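Local coordinates for protein TonB-dependent siderophore receptor (Pseudomonas aeruginosa 39016, PDB 5NEC) that probably takes up iron-siderophore complexes across the outer membrane in a TonB-dependent manner and is linked to uptake of siderophore-drug conjugates, at residues Gly376-Thr381 / Thr420-Pro425; Ser399-Thr404 / Pro411-Asn416. All coordinates share one frame; numbering follows the deposited sequence.

Both contacts belong to the long connection that leaves barrel strand 357-379 and returns to the barrel at strand 426-444. Interaction 1 (376-381 with 420-425) joins the two ends of this excursion, pairing the last residues of the outgoing strand with short strand 419-421. Interaction 2 (399-404 with 411-416) lies within the excursion, its centre about 19 Å from that of interaction 1 and farther from the centre of the chain. The two meet directly: V379 CG1 packs on W415 CZ2 at 3.7 Å, and T381 CA approaches N402 OD1. The loop, probably extracellular as in related receptors, thus has one contact at its base and another farther out.

Interaction 1 (Gly376-Thr381 / Thr420-Pro425)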
ATOM      1  N   GLY A 376      19.097 -16.763   0.401  1.00 42.59           N
ATOM      2  CA  GLY A 376      19.752 -15.631   1.024  1.00 42.55           C
ATOM      3  C   GLY A 376      21.252 -15.667   0.811  1.00 42.90           C
ATOM      4  O   GLY A 376      21.733 -16.385  -0.054  1.00 42.14           O
ATOM      5  N   TYR A 377      21.977 -14.883   1.605  1.00 41.28           N
ATOM      6  CA  TYR A 377      23.427 -14.799   1.570  1.00 41.46           C
ATOM      7  C   TYR A 377      23.996 -15.211   2.930  1.00 41.98           C
ATOM      8  O   TYR A 377      23.306 -15.151   3.923  1.00 42.12           O
ATOM      9  CB  TYR A 377      23.887 -13.367   1.275  1.00 41.29           C
ATOM     10  CG  TYR A 377      23.546 -12.844  -0.091  1.00 40.37           C
ATOM     11  CD1 TYR A 377      24.371 -13.106  -1.196  1.00 41.09           C
ATOM     12  CD2 TYR A 377      22.412 -12.066  -0.294  1.00 41.34           C
ATOM     13  CE1 TYR A 377      24.067 -12.626  -2.464  1.00 40.18           C
ATOM     14  CE2 TYR A 377      22.094 -11.579  -1.557  1.00 42.41           C
ATOM     15  CZ  TYR A 377      22.921 -11.869  -2.638  1.00 41.94           C
ATOM     16  OH  TYR A 377      22.603 -11.360  -3.872  1.00 42.17           O
ATOM     17  N   ILE A 378      25.247 -15.656   2.941  1.00 42.84           N
ATOM     18  CA  ILE A 378      26.022 -15.907   4.133  1.00 41.53           C
ATOM     19  C   ILE A 378      27.079 -14.826   4.146  1.00 40.04           C
ATOM     20  O   ILE A 378      27.827 -14.698   3.189  1.00 39.08           O
ATOM     21  CB  ILE A 378      26.726 -17.287   4.061  1.00 45.06           C
ATOM     22  CG1 ILE A 378      25.710 -18.425   4.006  1.00 47.95           C
ATOM     23  CG2 ILE A 378      27.698 -17.493   5.224  1.00 44.76           C
ATOM     24  CD1 ILE A 378      26.268 -19.619   3.259  1.00 49.62           C
ATOM     25  N   VAL A 379      27.141 -14.052   5.224  1.00 40.89           N
ATOM     26  CA  VAL A 379      27.968 -12.842   5.264  1.00 42.44           C
ATOM     27  C   VAL A 379      28.781 -12.808   6.563  1.00 45.18           C
ATOM     28  O   VAL A 379      28.240 -13.012   7.633  1.00 46.22           O
ATOM     29  CB  VAL A 379      27.119 -11.565   5.208  1.00 41.52           C
ATOM     30  CG1 VAL A 379      27.998 -10.323   5.078  1.00 42.31           C
ATOM     31  CG2 VAL A 379      26.102 -11.622   4.069  1.00 43.41           C
ATOM     32  N   ASP A 380      30.075 -12.541   6.464  1.00 46.92           N
ATOM     33  CA  ASP A 380      30.905 -12.372   7.646  1.00 48.50           C
ATOM     34  C   ASP A 380      30.774 -10.947   8.196  1.00 45.42           C
ATOM     35  O   ASP A 380      31.277  -9.995   7.589  1.00 46.69           O
ATOM     36  CB  ASP A 380      32.372 -12.664   7.302  1.00 53.14           C
ATOM     37  CG  ASP A 380      33.274 -12.731   8.531  1.00 55.52           C
ATOM     38  OD1 ASP A 380      32.777 -12.681   9.693  1.00 55.94           O
ATOM     39  OD2 ASP A 380      34.498 -12.854   8.297  1.00 58.79           O
ATOM     40  N   THR A 381      30.099 -10.813   9.340  1.00 42.71           N
ATOM     41  CA  THR A 381      30.051  -9.556  10.084  1.00 42.53           C
ATOM     42  C   THR A 381      30.742  -9.600  11.482  1.00 42.68           C
ATOM     43  O   THR A 381      30.432  -8.794  12.363  1.00 43.36           O
ATOM     44  CB  THR A 381      28.600  -9.101  10.257  1.00 40.90           C
ATOM     45  OG1 THR A 381      27.879 -10.130  10.926  1.00 39.91           O
ATOM     46  CG2 THR A 381      27.961  -8.784   8.878  1.00 41.53           C
ATOM     47  N   THR A 420      28.601 -14.946   0.239  1.00 52.15           N
ATOM     48  CA  THR A 420      28.240 -16.023  -0.683  1.00 52.30           C
ATOM     49  C   THR A 420      26.745 -16.309  -0.563  1.00 51.44           C
ATOM     50  O   THR A 420      26.184 -16.208   0.519  1.00 52.99           O
ATOM     51  CB  THR A 420      29.078 -17.302  -0.429  1.00 53.81           C
ATOM     52  OG1 THR A 420      28.918 -17.732   0.924  1.00 53.70           O
ATOM     53  CG2 THR A 420      30.567 -17.045  -0.694  1.00 54.94           C
ATOM     54  N   ARG A 421      26.101 -16.641  -1.678  1.00 50.03           N
ATOM     55  CA  ARG A 421      24.730 -17.164  -1.678  1.00 48.75           C
ATOM     56  C   ARG A 421      24.668 -18.503  -0.922  1.00 47.94           C
ATOM     57  O   ARG A 421      25.593 -19.299  -1.016  1.00 48.12           O
ATOM     58  CB  ARG A 421      24.244 -17.374  -3.115  1.00 48.45           C
ATOM     59  CG  ARG A 421      23.786 -16.124  -3.839  1.00 48.32           C
ATOM     60  CD  ARG A 421      22.431 -15.650  -3.317  1.00 49.93           C
ATOM     61  NE  ARG A 421      21.358 -16.623  -3.549  1.00 50.17           N
ATOM     62  CZ  ARG A 421      20.740 -16.830  -4.717  1.00 49.76           C
ATOM     63  NH1 ARG A 421      21.088 -16.134  -5.789  1.00 47.75           N
ATOM     64  NH2 ARG A 421      19.759 -17.737  -4.824  1.00 50.37           N
ATOM     65  N   LYS A 422      23.591 -18.734  -0.171  1.00 46.92           N
ATOM     66  CA  LYS A 422      23.337 -20.028   0.481  1.00 48.23           C
ATOM     67  C   LYS A 422      23.108 -21.130  -0.540  1.00 45.93           C
ATOM     68  O   LYS A 422      23.556 -22.245  -0.345  1.00 47.20           O
ATOM     69  CB  LYS A 422      22.083 -19.982   1.378  1.00 51.17           C
ATOM     70  CG  LYS A 422      22.250 -19.229   2.663  1.00 55.52           C
ATOM     71  CD  LYS A 422      20.992 -19.250   3.521  1.00 58.18           C
ATOM     72  CE  LYS A 422      21.173 -18.309   4.717  1.00 61.39           C
ATOM     73  NZ  LYS A 422      19.881 -17.880   5.328  1.00 62.94           N
ATOM     74  N   TYR A 423      22.367 -20.808  -1.600  1.00 43.59           N
ATOM     75  CA  TYR A 423      21.941 -21.769  -2.596  1.00 42.26           C
ATOM     76  C   TYR A 423      21.279 -22.998  -1.964  1.00 41.66           C
ATOM     77  O   TYR A 423      21.466 -24.108  -2.408  1.00 41.56           O
ATOM     78  CB  TYR A 423      23.115 -22.135  -3.497  1.00 41.42           C
ATOM     79  CG  TYR A 423      23.486 -21.067  -4.507  1.00 40.34           C
ATOM     80  CD1 TYR A 423      22.506 -20.473  -5.335  1.00 39.46           C
ATOM     81  CD2 TYR A 423      24.824 -20.655  -4.669  1.00 38.68           C
ATOM     82  CE1 TYR A 423      22.850 -19.507  -6.269  1.00 38.67           C
ATOM     83  CE2 TYR A 423      25.170 -19.687  -5.610  1.00 37.81           C
ATOM     84  CZ  TYR A 423      24.180 -19.134  -6.406  1.00 38.43           C
ATOM     85  OH  TYR A 423      24.476 -18.186  -7.336  1.00 40.63           O
ATOM     86  N   ALA A 424      20.479 -22.754  -0.925  1.00 41.56           N
ATOM     87  CA  ALA A 424      19.806 -23.800  -0.170  1.00 40.69           C
ATOM     88  C   ALA A 424      18.421 -23.282   0.180  1.00 39.73           C
ATOM     89  O   ALA A 424      18.119 -23.024   1.334  1.00 40.98           O
ATOM     90  CB  ALA A 424      20.613 -24.139   1.080  1.00 40.64           C
ATOM     91  N   PRO A 425      17.559 -23.132  -0.836  1.00 38.08           N
ATOM     92  CA  PRO A 425      16.326 -22.390  -0.672  1.00 37.37           C
ATOM     93  C   PRO A 425      15.168 -23.133  -0.008  1.00 36.31           C
ATOM     94  O   PRO A 425      15.166 -24.347   0.029  1.00 34.98           O
ATOM     95  CB  PRO A 425      15.939 -22.069  -2.118  1.00 37.72           C
ATOM     96  CG  PRO A 425      16.440 -23.225  -2.878  1.00 37.60           C
ATOM     97  CD  PRO A 425      17.684 -23.684  -2.197  1.00 37.92           C
TER
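R421 and Y377 are a non-hydrogen-bonded antiparallel pair, their CA atoms 4.2 Å apart, whose side chains diverge at the start; the bent arginine chain then brings its CD back over the tyrosine ring. R421 CB sits beside G376 O on one side and lies over the ring of Y423 on another. R421 CG then reaches the rim of the Y377 ring, 3.8 Å from Y377 CE1. The bend at chi2 (-74°) brings R421 CD over the ring face, 3.9 Å from the centroid of Y377, in a CH-pi contact; chi3 (-63°) then turns NE off toward D375. R421 CD is also 3.4 Å from G376 O. Beyond it the guanidinium plane stands steeply to the Y377 ring, and NE forms a salt bridge with D375. Y423 CE1 covers one face of the guanidinium.

This is the end of the TonB-dependent receptor barrel wall, probably the extracellular side as in related receptors, where strand 357-379 runs out and short strand 419-421 pairs antiparallel beside it. I378 and T420 are the hydrogen-bonded pair: I378 N gives a nearly straight bond to T420 O (2.7 Å), and T420 N returns one to I378 O (3.1 Å). Two residues on, K422 N donates to G376 O at 3.0 Å. The side chains of I378 and T420 share one face of the pairing, with I378 CB 3.9 Å from T420 OG1; the methylenes of K422 extend that patch, CG lying against I378 CG1. D375 also receives the backbone N-H groups of Y423 and A424, holding the chain just after R421, while Y377 OH bonds to D310.

Interaction 2 (Ser399-Thr404 / Pro411-Asn416); sequences SGYNCT and PHDPWN
Y401 lays its ring against P414, whose CD sits over one face 3.7 Å from the ring centroid, a CH-pi contact only 17° off the normal. The tyrosine stands on a type I' beta turn, S399 to N402, in the long loop between barrel strands 357-379 and 426-444; P414 is the centre of an inverse gamma turn closed by a weak bond from W415 N to D413 O. D413 reaches the same ring obliquely, its CG 3.4 Å from Y401 CD1. With Y401 CG beside the backbone N (chi1 -54°), the ring projects from the turn across both residues.

Next along the chain from P414, W415 donates through NE1 to N402 OD1 at 2.8 Å. The acceptor lies close to the indole plane, but the donor stands above the carbonyl plane of the amide, and the two flat groups are nearly perpendicular (82°). N402 is held in turn by S399 O, which accepts from both its ND2 (2.9 Å) and its backbone N.

Farther out, R330 bridges the two segments: NH1 makes a salt bridge with D413 OD2 and a hydrogen bond to Y401 O. R274 forms a cation-pi contact with W415, and C403 is tied to C390 by a disulfide. A water next to the indole face donates to G400 O (2.7 Å) and accepts from N416 N (2.9 Å).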
ATOM      1  N   SER A 399      37.596  -3.586  13.531  1.00 47.85           N
ATOM      2  CA  SER A 399      36.450  -4.512  13.483  1.00 48.43           C
ATOM      3  C   SER A 399      36.159  -5.043  12.068  1.00 47.97           C
ATOM      4  O   SER A 399      35.082  -5.600  11.839  1.00 48.18           O
ATOM      5  CB  SER A 399      35.198  -3.827  14.016  1.00 47.69           C
ATOM      6  OG  SER A 399      34.927  -2.656  13.258  1.00 46.68           O
ATOM      7  N   GLY A 400      37.098  -4.888  11.129  1.00 46.35           N
ATOM      8  CA  GLY A 400      36.796  -5.066   9.704  1.00 45.38           C
ATOM      9  C   GLY A 400      35.665  -4.170   9.181  1.00 45.56           C
ATOM     10  O   GLY A 400      35.001  -4.511   8.206  1.00 45.41           O
ATOM     11  N   TYR A 401      35.451  -3.030   9.844  1.00 43.83           N
ATOM     12  CA  TYR A 401      34.368  -2.083   9.548  1.00 43.10           C
ATOM     13  C   TYR A 401      32.968  -2.598   9.858  1.00 43.00           C
ATOM     14  O   TYR A 401      31.982  -2.022   9.389  1.00 41.98           O
ATOM     15  CB  TYR A 401      34.467  -1.553   8.111  1.00 44.09           C
ATOM     16  CG  TYR A 401      35.818  -0.947   7.788  1.00 43.33           C
ATOM     17  CD1 TYR A 401      36.152   0.333   8.239  1.00 41.87           C
ATOM     18  CD2 TYR A 401      36.769  -1.655   7.032  1.00 44.20           C
ATOM     19  CE1 TYR A 401      37.394   0.891   7.962  1.00 42.15           C
ATOM     20  CE2 TYR A 401      38.012  -1.098   6.742  1.00 43.64           C
ATOM     21  CZ  TYR A 401      38.318   0.164   7.215  1.00 42.45           C
ATOM     22  OH  TYR A 401      39.530   0.703   6.932  1.00 45.08           O
ATOM     23  N   ASN A 402      32.880  -3.644  10.678  1.00 42.54           N
ATOM     24  CA  ASN A 402      31.601  -4.133  11.190  1.00 42.57           C
ATOM     25  C   ASN A 402      31.082  -3.337  12.387  1.00 41.54           C
ATOM     26  O   ASN A 402      29.937  -3.533  12.788  1.00 41.50           O
ATOM     27  CB  ASN A 402      31.710  -5.620  11.555  1.00 43.06           C
ATOM     28  CG  ASN A 402      31.971  -6.472  10.343  1.00 42.53           C
ATOM     29  OD1 ASN A 402      31.151  -6.517   9.447  1.00 41.59           O
ATOM     30  ND2 ASN A 402      33.115  -7.130  10.298  1.00 43.03           N
ATOM     31  N   CYS A 403      31.919  -2.475  12.962  1.00 41.77           N
ATOM     32  CA  CYS A 403      31.500  -1.517  13.975  1.00 42.61           C
ATOM     33  C   CYS A 403      31.682  -0.141  13.411  1.00 40.38           C
ATOM     34  O   CYS A 403      32.676   0.116  12.739  1.00 40.99           O
ATOM     35  CB  CYS A 403      32.370  -1.607  15.234  1.00 45.33           C
ATOM     36  SG  CYS A 403      32.210  -3.192  16.053  1.00 52.71           S
ATOM     37  N   THR A 404      30.739   0.745  13.712  1.00 38.83           N
ATOM     38  CA  THR A 404      30.858   2.147  13.368  1.00 38.78           C
ATOM     39  C   THR A 404      30.456   3.018  14.557  1.00 38.17           C
ATOM     40  O   THR A 404      30.091   2.509  15.617  1.00 37.62           O
ATOM     41  CB  THR A 404      30.017   2.493  12.112  1.00 39.28           C
ATOM     42  OG1 THR A 404      30.349   3.811  11.659  1.00 39.72           O
ATOM     43  CG2 THR A 404      28.503   2.423  12.377  1.00 38.92           C
ATOM     44  N   PRO A 411      29.596   5.867   5.959  1.00 39.72           N
ATOM     45  CA  PRO A 411      29.038   4.851   5.057  1.00 40.88           C
ATOM     46  C   PRO A 411      29.985   4.322   3.965  1.00 40.94           C
ATOM     47  O   PRO A 411      29.699   3.274   3.372  1.00 41.58           O
ATOM     48  CB  PRO A 411      27.842   5.546   4.414  1.00 41.99           C
ATOM     49  CG  PRO A 411      27.626   6.803   5.156  1.00 41.24           C
ATOM     50  CD  PRO A 411      28.864   7.140   5.912  1.00 40.72           C
ATOM     51  N   HIS A 412      31.073   5.039   3.698  1.00 40.75           N
ATOM     52  CA  HIS A 412      32.042   4.635   2.677  1.00 43.24           C
ATOM     53  C   HIS A 412      33.136   3.671   3.171  1.00 43.55           C
ATOM     54  O   HIS A 412      33.959   3.244   2.377  1.00 44.90           O
ATOM     55  CB  HIS A 412      32.703   5.865   2.074  1.00 45.37           C
ATOM     56  CG  HIS A 412      31.734   6.859   1.517  1.00 48.25           C
ATOM     57  ND1 HIS A 412      31.033   6.646   0.345  1.00 50.66           N
ATOM     58  CD2 HIS A 412      31.351   8.075   1.969  1.00 49.84           C
ATOM     59  CE1 HIS A 412      30.258   7.686   0.102  1.00 50.93           C
ATOM     60  NE2 HIS A 412      30.424   8.562   1.075  1.00 51.70           N
ATOM     61  N   ASP A 413      33.136   3.314   4.459  1.00 42.64           N
ATOM     62  CA  ASP A 413      34.082   2.350   4.999  1.00 41.21           C
ATOM     63  C   ASP A 413      34.234   1.188   4.024  1.00 43.29           C
ATOM     64  O   ASP A 413      33.220   0.619   3.581  1.00 41.38           O
ATOM     65  CB  ASP A 413      33.583   1.779   6.331  1.00 42.14           C
ATOM     66  CG  ASP A 413      33.807   2.718   7.514  1.00 42.83           C
ATOM     67  OD1 ASP A 413      34.660   3.630   7.431  1.00 44.68           O
ATOM     68  OD2 ASP A 413      33.114   2.535   8.548  1.00 42.14           O
ATOM     69  N   PRO A 414      35.492   0.804   3.700  1.00 44.98           N
ATOM     70  CA  PRO A 414      35.777  -0.301   2.764  1.00 43.81           C
ATOM     71  C   PRO A 414      35.652  -1.669   3.435  1.00 44.92           C
ATOM     72  O   PRO A 414      36.636  -2.436   3.545  1.00 46.34           O
ATOM     73  CB  PRO A 414      37.218  -0.019   2.341  1.00 43.40           C
ATOM     74  CG  PRO A 414      37.835   0.588   3.558  1.00 43.25           C
ATOM     75  CD  PRO A 414      36.745   1.380   4.231  1.00 43.40           C
ATOM     76  N   TRP A 415      34.441  -1.963   3.901  1.00 43.86           N
ATOM     77  CA  TRP A 415      34.099  -3.295   4.407  1.00 44.06           C
ATOM     78  C   TRP A 415      34.454  -4.349   3.336  1.00 46.40           C
ATOM     79  O   TRP A 415      34.325  -4.096   2.151  1.00 45.16           O
ATOM     80  CB  TRP A 415      32.604  -3.318   4.760  1.00 41.28           C
ATOM     81  CG  TRP A 415      32.114  -4.602   5.290  1.00 40.08           C
ATOM     82  CD1 TRP A 415      32.002  -4.965   6.590  1.00 39.36           C
ATOM     83  CD2 TRP A 415      31.637  -5.705   4.524  1.00 39.85           C
ATOM     84  NE1 TRP A 415      31.510  -6.239   6.688  1.00 40.45           N
ATOM     85  CE2 TRP A 415      31.268  -6.711   5.428  1.00 39.90           C
ATOM     86  CE3 TRP A 415      31.496  -5.941   3.155  1.00 40.17           C
ATOM     87  CZ2 TRP A 415      30.765  -7.935   5.009  1.00 41.99           C
ATOM     88  CZ3 TRP A 415      31.004  -7.147   2.740  1.00 41.07           C
ATOM     89  CH2 TRP A 415      30.643  -8.139   3.659  1.00 41.25           C
ATOM     90  N   ASN A 416      34.916  -5.521   3.737  1.00 50.87           N
ATOM     91  CA  ASN A 416      35.289  -6.533   2.746  1.00 52.29           C
ATOM     92  C   ASN A 416      35.225  -7.961   3.271  1.00 50.59           C
ATOM     93  O   ASN A 416      36.120  -8.751   3.013  1.00 52.69           O
ATOM     94  CB  ASN A 416      36.690  -6.227   2.196  1.00 55.51           C
ATOM     95  CG  ASN A 416      37.021  -7.027   0.940  1.00 58.71           C
ATOM     96  OD1 ASN A 416      36.137  -7.529   0.229  1.00 60.16           O
ATOM     97  ND2 ASN A 416      38.311  -7.151   0.658  1.00 61.87           N
TER
HETATM   98  O   HOH W   1      35.108  -6.570   6.482  1.00 39.24           O
HETATM   99  O   HOH W   2      32.327   4.309  10.348  1.00 40.94           O